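Long-range contacts in CHIR AB1 (Gallus gallus, PDB 2VSD), which acts as an avian Fc receptor at the cell membrane, where the extracellular immunoglobulin domain described here probably binds the Fc part of antibody: residues L3-L8 against Q86-E91; L24-P29 against Y71-Q76; T42-K47 against F58-T63; A33-W38 against D54-S59. All coordinates share one frame; numbering follows the deposited sequence.

Contact 1: residues L3-L8 against Q86-E91; sequences LPQPSL and QSDPVE. Unlike the reference sequence in segment 3-8: Q5 (reference Arg). Unlike the reference sequence in segment 86-91: Q86 (reference Lys).
S87 packs on P6 and L8 at one side of the immunoglobulin beta-sandwich. Strand 7-11 belongs to one sheet and strand 81-92 to the other. The touching parts run nearly the same way, 25° apart. The inner side is tight. CB of S87 lies 3.2 Å from O of P6, and the CA-H of S87 approaches the same oxygen. The P6 ring adds its CG alongside. The chi1 of S87, 71°, sets OG between its own backbone N and carbonyl carbon, facing CB of L8 at 3.7 Å. There OG donates to O of D88 from above the carbonyl plane and accepts from the backbone N of C73 on strand 69-78. An alanine in place of S87 would probably leave the C73 amide without this side-chain partner and open a small gap beside L8. The outer side is looser and wetter. One water takes N-H of D88 and donates to O of P6. A second takes N-H of L8 and donates to O of D88. Q5 reaches over in an extended chain. Its NE2 donates to O of Q86 at 3.2 Å, nearly straight at 168° and on a lone pair in the carbonyl plane. A weak bond also runs from NE2 of Q5 to OD1 of D88 at 3.4 Å, the amide and carboxylate standing almost perpendicular. Further along, V90 turns CG2 onto O of L8, 3.3 Å away.

Contact 2: residues L24-P29 against Y71-Q76; sequences LRCHLP and YQCRYQ
Y75 lies against L28 and P29, and its atoms meet them in order from the backbone outward. CB comes within 4.0 Å of CD2 of L28. CG and CD2 of the ring lie under that same methyl, which sits over one face, 20° off the ring normal, in a CH-pi contact. The rest of L28 slides past in the opposite direction. Its CG meets CD1 of Y75, and its CB meets CE1 of Y75 at 3.7 Å. CZ then reaches CD of P29, which crosses at about a right angle. OH ends the run, 3.3 Å from CD of P29, and is hydrogen-bonded to O of P4. The chi1 of 68° points the ring out across the strand direction, one face to L28. Between the two sheets of the sandwich runs the characteristic immunoglobulin disulfide. SG of C26 and SG of C73 are 2.1 Å apart, with chi3 at 81°. It joins strand 21-27 to strand 69-78 where their CA atoms come nearest. On the other side of the disulfide from Y75, the CD1 methyl of L24 touches CB of Y71 at 4.0 Å. The Y71 hydroxyl bonds to O of D67.

Contact 3: residues T42-K47 against F58-T63; sequences TLRFDK and FSFAVT. Unlike the reference sequence in segment 42-47: D46 (reference Asn).
K47 lies along F58, with its methylene chain on one face of the ring. CG of K47 is 3.7 Å from CE1 of F58. CD sits over the face toward the rim, a CH-pi contact 4.1 Å from the centroid of the F58 ring. The K47 chain bends at chi3 (-70°), and NZ beyond the bend bonds to O of E57. F45 touches both phenylalanines of strand 55-61. Its CB meets CD1 of F58. Its CE2 comes over one face of F60, 3.6 Å from CD2, with the ring planes 54° apart. NH1 of R44 is 3.4 Å from CE1 of F60, in an off-centre cation-pi contact. CG of R44 covers the centre of one F45 face. The next shell fixes the arginine. D67 forms a salt bridge with NH1, while NH2 donates to a water bound by O of A61 and OG1 of T63. A classic beta bulge opposite L37 turns R44 and F45 to the same side. D46, facing away, forms a salt bridge with R74 of the second subunit. Within this chain, strands 42-49 and 55-61 are outermost in the two sheets of the immunoglobulin sandwich, and the contact closes one side.

Contact 4: residues A33-W38 against D54-S59; sequences AWVQLW and DAAEFS
OE1 of Q36 is gripped twice: by NE1 of W38 at 2.9 Å and by NH1 of R74. The W38 bond arrives from above the amide carbonyl plane, with the acceptor in the plane of the indole. This grip lies on the side of strand 33-38 turned away from strand 55-59, where Q36 also packs on Q36 of the second subunit. The inner side is apolar. L37 sets CB squarely over the centre of the F58 ring, 3.8 Å from its centroid and 1° off the normal. Its chi1 of -175° carries the chain on past the ring, and CD2 of L37 ends 4.0 Å from CB of F58. Such facing side chains fill the core of an immunoglobulin sandwich; here the two strands, one from each sheet, cross at 38° with axes 8.4 Å apart. F58 spans this gap. At the edge of its ring, and in plane, lies O of V35, 3.7 Å from CZ of F58. An alanine in place of F58 would probably open a gap below L37 and deprive the K47 chain of its supporting face. Nearer the other end, CG2 of V35 meets CB of A56 at 3.7 Å, and V35 also packs on C26.

How the contacts relate
Contacts 2 and 4 lie at the centre of the sandwich, with centres 5 Å apart. N of C26 bonds to O of A56 in one sheet, and N of Q36 to O of R74 in the other. Contact 1 closes one side, 6 Å from contact 2 by centres, where N of S87 bonds to O of C73. Contact 3 lies across the domain, about 15 Å from contact 1. It shares F58 with contact 4, 9 Å away by centres. The glycan sits near one end: the side chains of Y71 and R44 are each about 7 Å from a bound sugar. Contacts 2, 3 and 4 touch the second subunit; contact 1 does not.

Contact 1: residues L3-L8 against Q86-E91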
# COMPACT_ATOMS: atom_id res chain seq x y z
N LEU A 3 0.77 5.35 18.16
CA LEU A 3 1.02 4.14 17.32
C LEU A 3 2.53 3.74 17.32
O LEU A 3 3.34 4.37 16.64
CB LEU A 3 0.48 4.34 15.89
CG LEU A 3 0.04 3.03 15.25
CD1 LEU A 3 -1.07 3.16 14.22
CD2 LEU A 3 1.23 2.45 14.60
N PRO A 4 2.89 2.70 18.10
CA PRO A 4 4.31 2.31 18.20
C PRO A 4 4.92 1.78 16.88
O PRO A 4 4.34 0.89 16.24
CB PRO A 4 4.29 1.21 19.26
CG PRO A 4 2.89 0.71 19.27
CD PRO A 4 2.03 1.86 18.94
N GLN A 5 6.08 2.33 16.51
CA GLN A 5 6.86 1.91 15.35
C GLN A 5 7.07 0.39 15.36
O GLN A 5 7.47 -0.16 16.39
CB GLN A 5 8.22 2.63 15.35
CG GLN A 5 9.14 2.31 14.16
CD GLN A 5 10.58 2.79 14.34
OE1 GLN A 5 11.08 2.95 15.47
NE2 GLN A 5 11.25 3.02 13.24
N PRO A 6 6.79 -0.29 14.22
CA PRO A 6 7.03 -1.73 14.19
C PRO A 6 8.52 -2.03 14.00
O PRO A 6 9.29 -1.14 13.66
CB PRO A 6 6.21 -2.20 12.98
CG PRO A 6 6.24 -1.01 12.03
CD PRO A 6 6.23 0.22 12.94
N SER A 7 8.92 -3.27 14.22
CA SER A 7 10.30 -3.67 13.90
C SER A 7 10.30 -4.92 13.01
O SER A 7 9.40 -5.75 13.07
CB SER A 7 11.09 -3.91 15.18
OG SER A 7 10.55 -5.02 15.85
N LEU A 8 11.33 -5.04 12.19
CA LEU A 8 11.33 -6.02 11.11
C LEU A 8 12.57 -6.89 11.29
O LEU A 8 13.67 -6.37 11.60
CB LEU A 8 11.32 -5.29 9.76
CG LEU A 8 11.26 -6.07 8.44
CD1 LEU A 8 9.99 -6.90 8.31
CD2 LEU A 8 11.45 -5.08 7.25
N GLN A 86 7.28 3.79 9.10
CA GLN A 86 8.08 2.64 8.65
C GLN A 86 8.98 2.12 9.77
O GLN A 86 9.55 2.91 10.53
CB GLN A 86 8.97 3.03 7.49
CG GLN A 86 8.26 3.32 6.16
CD GLN A 86 7.54 2.13 5.58
OE1 GLN A 86 7.64 1.00 6.09
NE2 GLN A 86 6.78 2.37 4.51
N SER A 87 9.11 0.80 9.86
CA SER A 87 10.18 0.18 10.66
C SER A 87 11.58 0.69 10.24
O SER A 87 11.77 1.21 9.13
CB SER A 87 10.08 -1.34 10.54
OG SER A 87 10.48 -1.76 9.23
N ASP A 88 12.58 0.53 11.11
CA ASP A 88 13.96 0.68 10.69
C ASP A 88 14.19 -0.36 9.57
O ASP A 88 13.60 -1.41 9.60
CB ASP A 88 14.91 0.38 11.85
CG ASP A 88 14.90 1.49 12.91
OD1 ASP A 88 14.57 2.66 12.57
OD2 ASP A 88 15.27 1.18 14.05
N PRO A 89 15.08 -0.06 8.62
CA PRO A 89 15.25 -0.94 7.44
C PRO A 89 16.03 -2.23 7.72
O PRO A 89 16.87 -2.28 8.66
CB PRO A 89 16.01 -0.04 6.47
CG PRO A 89 16.91 0.78 7.39
CD PRO A 89 15.99 1.10 8.57
N VAL A 90 15.74 -3.27 6.93
CA VAL A 90 16.59 -4.49 6.94
C VAL A 90 16.93 -4.74 5.49
O VAL A 90 16.04 -4.68 4.62
CB VAL A 90 15.88 -5.70 7.57
CG1 VAL A 90 16.82 -6.93 7.65
CG2 VAL A 90 15.41 -5.37 9.00
N GLU A 91 18.20 -5.00 5.21
CA GLU A 91 18.66 -5.14 3.84
C GLU A 91 18.79 -6.63 3.46
O GLU A 91 19.43 -7.41 4.19
CB GLU A 91 20.00 -4.43 3.71
CG GLU A 91 20.41 -4.18 2.26
CD GLU A 91 19.73 -2.98 1.61
OE1 GLU A 91 19.07 -2.18 2.32
OE2 GLU A 91 19.91 -2.81 0.39
O HOH W 1 11.79 -0.22 13.79
O HOH W 2 13.24 -2.96 11.87

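Contact 2: residues L24-P29 against Y71-Q76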
# COMPACT_ATOMS: atom_id res chain seq x y z
N LEU A 24 10.36 -12.30 6.29
CA LEU A 24 10.44 -10.98 6.87
C LEU A 24 9.33 -10.91 7.90
O LEU A 24 8.14 -10.99 7.56
CB LEU A 24 10.17 -9.89 5.80
CG LEU A 24 11.27 -9.53 4.80
CD1 LEU A 24 12.44 -8.81 5.48
CD2 LEU A 24 11.74 -10.71 3.96
N ARG A 25 9.72 -10.80 9.16
CA ARG A 25 8.75 -10.87 10.24
C ARG A 25 8.56 -9.46 10.81
O ARG A 25 9.54 -8.83 11.29
CB ARG A 25 9.24 -11.88 11.30
CG ARG A 25 8.33 -12.04 12.47
CD ARG A 25 8.81 -13.18 13.37
NE ARG A 25 8.11 -13.15 14.66
CZ ARG A 25 7.01 -13.85 14.94
NH1 ARG A 25 6.46 -14.65 14.03
NH2 ARG A 25 6.46 -13.74 16.15
N CYS A 26 7.32 -8.98 10.77
CA CYS A 26 7.03 -7.62 11.19
C CYS A 26 6.37 -7.71 12.55
O CYS A 26 5.27 -8.28 12.67
CB CYS A 26 6.10 -6.89 10.22
SG CYS A 26 5.84 -5.12 10.60
N HIS A 27 7.06 -7.17 13.55
CA HIS A 27 6.59 -7.24 14.95
C HIS A 27 5.80 -6.01 15.33
O HIS A 27 6.28 -4.90 15.18
CB HIS A 27 7.78 -7.35 15.89
CG HIS A 27 8.61 -8.58 15.68
ND1 HIS A 27 9.72 -8.60 14.86
CD2 HIS A 27 8.48 -9.83 16.17
CE1 HIS A 27 10.24 -9.81 14.85
NE2 HIS A 27 9.51 -10.58 15.64
N LEU A 28 4.59 -6.22 15.84
CA LEU A 28 3.79 -5.08 16.29
C LEU A 28 2.86 -5.48 17.45
O LEU A 28 2.85 -6.64 17.84
CB LEU A 28 3.05 -4.38 15.13
CG LEU A 28 2.28 -4.89 13.89
CD1 LEU A 28 2.68 -6.26 13.33
CD2 LEU A 28 0.75 -4.76 14.01
N PRO A 29 2.11 -4.51 18.00
CA PRO A 29 1.21 -4.84 19.13
C PRO A 29 0.07 -5.80 18.79
O PRO A 29 -0.27 -6.00 17.61
CB PRO A 29 0.65 -3.48 19.55
CG PRO A 29 1.62 -2.46 19.01
CD PRO A 29 2.05 -3.07 17.69
N TYR A 71 14.20 -3.45 2.86
CA TYR A 71 12.86 -3.81 3.34
C TYR A 71 12.44 -3.06 4.59
O TYR A 71 13.24 -2.87 5.51
CB TYR A 71 12.75 -5.31 3.58
CG TYR A 71 12.69 -6.11 2.29
CD1 TYR A 71 13.88 -6.51 1.64
CD2 TYR A 71 11.47 -6.43 1.70
CE1 TYR A 71 13.85 -7.25 0.46
CE2 TYR A 71 11.43 -7.16 0.47
CZ TYR A 71 12.62 -7.55 -0.12
OH TYR A 71 12.59 -8.25 -1.31
N GLN A 72 11.18 -2.64 4.62
CA GLN A 72 10.60 -1.99 5.80
C GLN A 72 9.18 -2.46 5.97
O GLN A 72 8.56 -2.92 5.00
CB GLN A 72 10.59 -0.48 5.61
CG GLN A 72 11.95 0.15 5.70
CD GLN A 72 11.92 1.58 5.23
OE1 GLN A 72 11.70 1.85 4.06
NE2 GLN A 72 12.11 2.51 6.16
N CYS A 73 8.64 -2.31 7.18
CA CYS A 73 7.21 -2.61 7.36
C CYS A 73 6.49 -1.46 8.08
O CYS A 73 7.13 -0.66 8.77
CB CYS A 73 6.98 -3.99 8.02
SG CYS A 73 7.45 -4.15 9.77
N ARG A 74 5.17 -1.40 7.84
CA ARG A 74 4.29 -0.31 8.26
C ARG A 74 2.99 -1.01 8.62
O ARG A 74 2.63 -2.01 7.99
CB ARG A 74 4.07 0.57 7.03
CG ARG A 74 3.28 1.80 7.18
CD ARG A 74 3.47 2.56 5.91
NE ARG A 74 2.71 3.80 5.85
CZ ARG A 74 1.72 4.05 5.02
NH1 ARG A 74 1.28 3.15 4.14
NH2 ARG A 74 1.13 5.23 5.09
N TYR A 75 2.25 -0.51 9.60
CA TYR A 75 0.91 -1.09 9.85
C TYR A 75 -0.13 -0.00 10.08
O TYR A 75 0.24 1.13 10.38
CB TYR A 75 0.91 -2.13 10.98
CG TYR A 75 1.18 -1.58 12.35
CD1 TYR A 75 2.49 -1.37 12.79
CD2 TYR A 75 0.13 -1.32 13.24
CE1 TYR A 75 2.76 -0.87 14.08
CE2 TYR A 75 0.38 -0.82 14.53
CZ TYR A 75 1.70 -0.59 14.94
OH TYR A 75 1.99 -0.10 16.21
N GLN A 76 -1.40 -0.37 9.85
CA GLN A 76 -2.52 0.57 9.82
C GLN A 76 -3.77 -0.04 10.42
O GLN A 76 -4.06 -1.23 10.27
CB GLN A 76 -2.84 1.00 8.37
CG GLN A 76 -1.71 1.62 7.59
CD GLN A 76 -2.17 2.18 6.24
OE1 GLN A 76 -2.94 1.54 5.52
NE2 GLN A 76 -1.71 3.38 5.92

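Contact 3: residues T42-K47 against F58-T63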
# COMPACT_ATOMS: atom_id res chain seq x y z
N THR A 42 8.71 1.37 -1.94
CA THR A 42 7.47 1.09 -2.68
C THR A 42 6.82 -0.15 -2.03
O THR A 42 7.52 -1.09 -1.65
CB THR A 42 7.78 0.83 -4.18
OG1 THR A 42 8.29 2.03 -4.78
CG2 THR A 42 6.55 0.34 -4.94
N LEU A 43 5.50 -0.12 -1.88
CA LEU A 43 4.78 -1.27 -1.29
C LEU A 43 4.97 -2.53 -2.12
O LEU A 43 4.75 -2.49 -3.37
CB LEU A 43 3.27 -0.93 -1.20
CG LEU A 43 2.37 -2.08 -0.73
CD1 LEU A 43 2.57 -2.17 0.76
CD2 LEU A 43 0.85 -1.87 -1.06
N ARG A 44 5.37 -3.63 -1.44
CA ARG A 44 5.47 -4.92 -2.11
C ARG A 44 4.29 -5.84 -1.82
O ARG A 44 3.61 -6.29 -2.76
CB ARG A 44 6.82 -5.61 -1.82
CG ARG A 44 7.01 -6.81 -2.75
CD ARG A 44 8.31 -7.50 -2.61
NE ARG A 44 8.33 -8.65 -3.52
CZ ARG A 44 9.35 -9.48 -3.72
NH1 ARG A 44 10.51 -9.29 -3.10
NH2 ARG A 44 9.20 -10.50 -4.57
N PHE A 45 4.04 -6.12 -0.54
CA PHE A 45 2.97 -7.02 -0.10
C PHE A 45 2.22 -6.37 1.03
O PHE A 45 2.74 -5.50 1.75
CB PHE A 45 3.54 -8.32 0.49
CG PHE A 45 4.38 -9.12 -0.46
CD1 PHE A 45 3.83 -9.59 -1.65
CD2 PHE A 45 5.69 -9.44 -0.14
CE1 PHE A 45 4.58 -10.38 -2.52
CE2 PHE A 45 6.46 -10.22 -1.00
CZ PHE A 45 5.91 -10.68 -2.19
N ASP A 46 0.97 -6.78 1.20
CA ASP A 46 0.29 -6.48 2.46
C ASP A 46 -0.48 -7.71 2.87
O ASP A 46 -0.70 -8.61 2.05
CB ASP A 46 -0.57 -5.21 2.39
CG ASP A 46 -1.81 -5.36 1.49
OD1 ASP A 46 -2.09 -6.45 0.99
OD2 ASP A 46 -2.46 -4.34 1.28
N LYS A 47 -0.83 -7.78 4.15
CA LYS A 47 -1.67 -8.86 4.66
C LYS A 47 -2.30 -8.50 6.01
O LYS A 47 -1.86 -7.57 6.70
CB LYS A 47 -0.87 -10.15 4.81
CG LYS A 47 0.21 -10.08 5.88
CD LYS A 47 1.09 -11.33 5.84
CE LYS A 47 0.36 -12.55 6.31
NZ LYS A 47 1.15 -13.79 6.10
N PHE A 58 6.00 -12.33 6.21
CA PHE A 58 5.93 -12.38 4.77
C PHE A 58 7.01 -13.35 4.36
O PHE A 58 8.20 -13.03 4.48
CB PHE A 58 6.21 -11.00 4.16
CG PHE A 58 5.26 -9.93 4.62
CD1 PHE A 58 4.11 -9.64 3.87
CD2 PHE A 58 5.48 -9.23 5.81
CE1 PHE A 58 3.23 -8.66 4.29
CE2 PHE A 58 4.59 -8.26 6.25
CZ PHE A 58 3.47 -7.97 5.49
N SER A 59 6.64 -14.52 3.88
CA SER A 59 7.63 -15.50 3.46
C SER A 59 7.51 -15.65 1.96
O SER A 59 6.38 -15.81 1.44
CB SER A 59 7.41 -16.86 4.12
OG SER A 59 7.62 -16.78 5.51
N PHE A 60 8.64 -15.58 1.27
CA PHE A 60 8.64 -15.71 -0.20
C PHE A 60 9.95 -16.25 -0.72
O PHE A 60 11.01 -16.20 -0.04
CB PHE A 60 8.29 -14.38 -0.88
CG PHE A 60 9.16 -13.21 -0.47
CD1 PHE A 60 10.28 -12.86 -1.22
CD2 PHE A 60 8.83 -12.44 0.64
CE1 PHE A 60 11.08 -11.78 -0.86
CE2 PHE A 60 9.62 -11.37 1.01
CZ PHE A 60 10.73 -11.02 0.26
N ALA A 61 9.89 -16.81 -1.93
CA ALA A 61 11.10 -17.29 -2.57
C ALA A 61 11.83 -16.13 -3.22
O ALA A 61 11.19 -15.22 -3.78
CB ALA A 61 10.75 -18.35 -3.60
N VAL A 62 13.16 -16.14 -3.14
CA VAL A 62 13.98 -15.19 -3.88
C VAL A 62 14.05 -15.71 -5.32
O VAL A 62 14.58 -16.82 -5.56
CB VAL A 62 15.38 -15.07 -3.25
CG1 VAL A 62 16.24 -14.07 -4.03
CG2 VAL A 62 15.25 -14.66 -1.74
N THR A 63 13.46 -14.98 -6.26
CA THR A 63 13.39 -15.48 -7.63
C THR A 63 14.14 -14.58 -8.60
O THR A 63 14.27 -14.92 -9.78
CB THR A 63 11.94 -15.60 -8.10
OG1 THR A 63 11.35 -14.29 -8.18
CG2 THR A 63 11.14 -16.48 -7.13
O HOH W 3 10.77 -13.06 -5.64

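Contact 4: residues A33-W38 against D54-S59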
# COMPACT_ATOMS: atom_id res chain seq x y z
N ALA A 33 -4.73 -5.50 12.56
CA ALA A 33 -4.12 -4.47 11.70
C ALA A 33 -3.76 -5.00 10.32
O ALA A 33 -3.56 -6.20 10.14
CB ALA A 33 -2.89 -3.86 12.38
N TRP A 34 -3.74 -4.11 9.35
CA TRP A 34 -3.23 -4.41 8.00
C TRP A 34 -1.74 -4.13 8.05
O TRP A 34 -1.34 -3.07 8.48
CB TRP A 34 -3.93 -3.53 6.94
CG TRP A 34 -5.19 -4.17 6.48
CD1 TRP A 34 -6.48 -3.86 6.87
CD2 TRP A 34 -5.30 -5.28 5.58
NE1 TRP A 34 -7.36 -4.69 6.24
CE2 TRP A 34 -6.68 -5.59 5.47
CE3 TRP A 34 -4.38 -6.02 4.83
CZ2 TRP A 34 -7.14 -6.58 4.64
CZ3 TRP A 34 -4.84 -7.03 4.02
CH2 TRP A 34 -6.22 -7.31 3.92
N VAL A 35 -0.93 -5.10 7.63
CA VAL A 35 0.52 -4.92 7.72
C VAL A 35 1.07 -4.84 6.30
O VAL A 35 0.64 -5.61 5.44
CB VAL A 35 1.17 -6.08 8.48
CG1 VAL A 35 2.65 -5.79 8.71
CG2 VAL A 35 0.45 -6.31 9.82
N GLN A 36 1.99 -3.91 6.06
CA GLN A 36 2.57 -3.75 4.73
C GLN A 36 4.07 -4.06 4.71
O GLN A 36 4.79 -3.62 5.63
CB GLN A 36 2.41 -2.32 4.29
CG GLN A 36 0.94 -1.90 4.21
CD GLN A 36 0.74 -0.46 3.78
OE1 GLN A 36 1.64 0.38 3.89
NE2 GLN A 36 -0.48 -0.16 3.32
N LEU A 37 4.54 -4.72 3.66
CA LEU A 37 5.96 -4.85 3.46
C LEU A 37 6.35 -3.99 2.26
O LEU A 37 5.80 -4.19 1.17
CB LEU A 37 6.37 -6.32 3.20
CG LEU A 37 7.89 -6.56 3.11
CD1 LEU A 37 8.58 -6.48 4.50
CD2 LEU A 37 8.13 -7.92 2.49
N TRP A 38 7.34 -3.13 2.48
CA TRP A 38 7.80 -2.16 1.49
C TRP A 38 9.21 -2.53 1.10
O TRP A 38 10.02 -2.96 1.96
CB TRP A 38 7.85 -0.77 2.11
CG TRP A 38 6.49 -0.20 2.31
CD1 TRP A 38 5.52 -0.67 3.16
CD2 TRP A 38 5.93 0.92 1.62
NE1 TRP A 38 4.38 0.14 3.06
CE2 TRP A 38 4.61 1.10 2.11
CE3 TRP A 38 6.42 1.80 0.64
CZ2 TRP A 38 3.76 2.11 1.64
CZ3 TRP A 38 5.58 2.83 0.17
CH2 TRP A 38 4.25 2.98 0.68
N ASP A 54 1.55 -11.76 17.40
CA ASP A 54 2.59 -10.79 17.77
C ASP A 54 3.26 -10.17 16.54
O ASP A 54 3.98 -9.18 16.66
CB ASP A 54 3.69 -11.45 18.62
CG ASP A 54 3.31 -11.57 20.07
OD1 ASP A 54 2.81 -10.56 20.65
OD2 ASP A 54 3.50 -12.67 20.63
N ALA A 55 3.03 -10.78 15.38
CA ALA A 55 3.73 -10.41 14.13
C ALA A 55 2.95 -10.86 12.89
O ALA A 55 2.12 -11.76 12.95
CB ALA A 55 5.14 -11.03 14.11
N ALA A 56 3.21 -10.20 11.76
CA ALA A 56 2.80 -10.71 10.45
C ALA A 56 4.10 -11.16 9.81
O ALA A 56 5.09 -10.48 9.95
CB ALA A 56 2.18 -9.60 9.60
N GLU A 57 4.09 -12.30 9.14
CA GLU A 57 5.29 -12.81 8.47
C GLU A 57 5.03 -12.82 6.98
O GLU A 57 3.97 -13.28 6.54
CB GLU A 57 5.62 -14.23 8.93
CG GLU A 57 6.26 -14.27 10.31
CD GLU A 57 6.88 -15.62 10.62
OE1 GLU A 57 6.59 -16.61 9.92
OE2 GLU A 57 7.69 -15.67 11.57
N PHE A 58 6.00 -12.33 6.21
CA PHE A 58 5.93 -12.38 4.77
C PHE A 58 7.01 -13.35 4.36
O PHE A 58 8.20 -13.03 4.48
CB PHE A 58 6.21 -11.00 4.16
CG PHE A 58 5.26 -9.93 4.62
CD1 PHE A 58 4.11 -9.64 3.87
CD2 PHE A 58 5.48 -9.23 5.81
CE1 PHE A 58 3.23 -8.66 4.29
CE2 PHE A 58 4.59 -8.26 6.25
CZ PHE A 58 3.47 -7.97 5.49
N SER A 59 6.64 -14.52 3.88
CA SER A 59 7.63 -15.50 3.46
C SER A 59 7.51 -15.65 1.96
O SER A 59 6.38 -15.81 1.44
CB SER A 59 7.41 -16.86 4.12
OG SER A 59 7.62 -16.78 5.51